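PDB 4QAN: uncharacterized protein from Ruminococcus gnavus, which is of unknown function but has a cystatin-like fold, is a divergent member of the NTF2-like superfamily and binds magnesium. Local coordinates for residues I52-L57 against N167-S172. Numbering follows the deposited sequence.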
# COMPACT_ATOMS: atom_id res chain seq x y z
N ILE A 52 -6.91 3.25 7.28
CA ILE A 52 -5.56 3.21 6.73
C ILE A 52 -4.48 3.37 7.82
O ILE A 52 -3.61 2.50 7.96
CB ILE A 52 -5.36 4.23 5.58
CG1 ILE A 52 -6.28 3.86 4.40
CG2 ILE A 52 -3.92 4.21 5.10
CD1 ILE A 52 -6.46 4.95 3.35
N ASP A 53 -4.52 4.48 8.57
CA ASP A 53 -3.51 4.73 9.60
C ASP A 53 -3.67 3.81 10.81
O ASP A 53 -2.69 3.38 11.41
CB ASP A 53 -3.54 6.19 10.07
CG ASP A 53 -3.14 7.17 8.99
OD1 ASP A 53 -2.34 6.82 8.10
OD2 ASP A 53 -3.63 8.32 9.03
N GLU A 54 -4.90 3.50 11.17
CA GLU A 54 -5.18 2.74 12.37
C GLU A 54 -4.71 1.29 12.17
O GLU A 54 -3.96 0.77 12.99
CB GLU A 54 -6.66 2.81 12.76
CG GLU A 54 -7.22 4.22 12.94
CD GLU A 54 -7.74 4.85 11.65
OE1 GLU A 54 -7.40 4.35 10.55
OE2 GLU A 54 -8.49 5.85 11.75
N THR A 55 -5.12 0.67 11.07
CA THR A 55 -4.64 -0.68 10.75
C THR A 55 -3.12 -0.68 10.61
O THR A 55 -2.44 -1.53 11.19
CB THR A 55 -5.28 -1.21 9.46
OG1 THR A 55 -6.71 -1.26 9.61
CG2 THR A 55 -4.77 -2.61 9.11
N ALA A 56 -2.57 0.27 9.86
CA ALA A 56 -1.13 0.29 9.61
C ALA A 56 -0.30 0.35 10.92
O ALA A 56 0.72 -0.32 11.03
CB ALA A 56 -0.76 1.46 8.70
N LEU A 57 -0.75 1.11 11.90
CA LEU A 57 -0.04 1.24 13.18
C LEU A 57 -0.35 0.14 14.22
O LEU A 57 0.46 -0.07 15.13
CB LEU A 57 -0.32 2.61 13.79
CG LEU A 57 0.16 3.80 12.94
CD1 LEU A 57 -0.48 5.10 13.43
CD2 LEU A 57 1.67 3.90 12.95
N ASN A 167 -13.54 4.95 18.00
CA ASN A 167 -13.86 5.54 16.69
C ASN A 167 -13.89 4.48 15.61
O ASN A 167 -12.94 3.71 15.48
CB ASN A 167 -12.82 6.58 16.30
CG ASN A 167 -12.85 7.79 17.21
OD1 ASN A 167 -13.89 8.18 17.73
ND2 ASN A 167 -11.69 8.40 17.39
N TRP A 168 -14.96 4.46 14.83
CA TRP A 168 -15.15 3.42 13.82
C TRP A 168 -14.60 3.80 12.45
O TRP A 168 -14.61 4.97 12.06
CB TRP A 168 -16.62 3.05 13.69
CG TRP A 168 -17.13 2.34 14.90
CD1 TRP A 168 -17.68 2.89 16.02
CD2 TRP A 168 -17.12 0.93 15.11
NE1 TRP A 168 -18.02 1.91 16.91
CE2 TRP A 168 -17.69 0.69 16.38
CE3 TRP A 168 -16.70 -0.17 14.34
CZ2 TRP A 168 -17.84 -0.58 16.90
CZ3 TRP A 168 -16.85 -1.44 14.86
CH2 TRP A 168 -17.42 -1.63 16.13
N LYS A 169 -14.10 2.79 11.74
CA LYS A 169 -13.79 2.92 10.33
C LYS A 169 -14.01 1.60 9.62
O LYS A 169 -14.13 0.55 10.24
CB LYS A 169 -12.35 3.42 10.14
CG LYS A 169 -12.18 4.89 10.47
CD LYS A 169 -11.11 5.53 9.61
CE LYS A 169 -10.90 6.98 9.99
NZ LYS A 169 -9.65 7.46 9.37
N ILE A 170 -14.09 1.66 8.29
CA ILE A 170 -14.24 0.44 7.51
C ILE A 170 -12.86 -0.16 7.28
O ILE A 170 -12.02 0.47 6.67
CB ILE A 170 -14.86 0.74 6.14
CG1 ILE A 170 -16.24 1.37 6.31
CG2 ILE A 170 -14.91 -0.54 5.30
CD1 ILE A 170 -17.18 0.61 7.21
N HIS A 171 -12.65 -1.38 7.78
CA HIS A 171 -11.42 -2.13 7.49
C HIS A 171 -11.45 -2.74 6.11
O HIS A 171 -10.41 -2.84 5.43
CB HIS A 171 -11.20 -3.25 8.51
CG HIS A 171 -10.02 -4.11 8.19
ND1 HIS A 171 -8.73 -3.64 8.23
CD2 HIS A 171 -9.95 -5.39 7.77
CE1 HIS A 171 -7.90 -4.60 7.86
NE2 HIS A 171 -8.61 -5.67 7.58
N SER A 172 -12.62 -3.21 5.70
CA SER A 172 -12.78 -3.80 4.37
C SER A 172 -14.17 -3.60 3.84
O SER A 172 -15.14 -3.64 4.59
CB SER A 172 -12.44 -5.29 4.41
OG SER A 172 -12.38 -5.83 3.11
O HOH W 1 -6.95 6.03 8.46
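Lys169 and Glu54 meet in a salt bridge that pins the short helix 52-58 to strand 167-172, a small example of how one charged pair and one shared water can join a helix to a sheet. From CB, which points toward the helix, the lysine chain bends at chi2 (-148°) and then runs extended to its tip. CG only grazes Glu54 OE2, Lys169 CD comes to 3.4 Å from that oxygen, and CE lies alongside it at 3.2 Å. Lys169 NZ ends 3.1 Å from Glu54 OE2, a salt bridge whose hydrogen-bond geometry is weak. The glutamate reaches this point by folding at chi2 (87°), and the two side chains cross at about a right angle. Glu54 OE1, the other carboxylate oxygen, accepts a 2.7 Å hydrogen bond from a water that also accepts one from Asp53 N at 2.9 Å and, weakly, one from Lys169 NZ. The water thus ties the carboxylate and, weakly, the ammonium to the first turn of the helix, while NZ gives a further weak bond to Arg48 O. A methionine in place of Lys169 would probably leave Glu54 OE2 without its cationic mate and the water with one donor fewer. One helical position on, Thr55 OG1 approaches the His171 ring edge-on, close to the ring plane, and accepts a weak, long bond from ND1 (3.4 Å); its stronger tie is to Ala51 O. His171 and Ser172 lie opposite the single Thr160 of strand 153-164, a classic beta bulge in the antiparallel sheet of a cystatin-like fold, against which helix 52-58 packs.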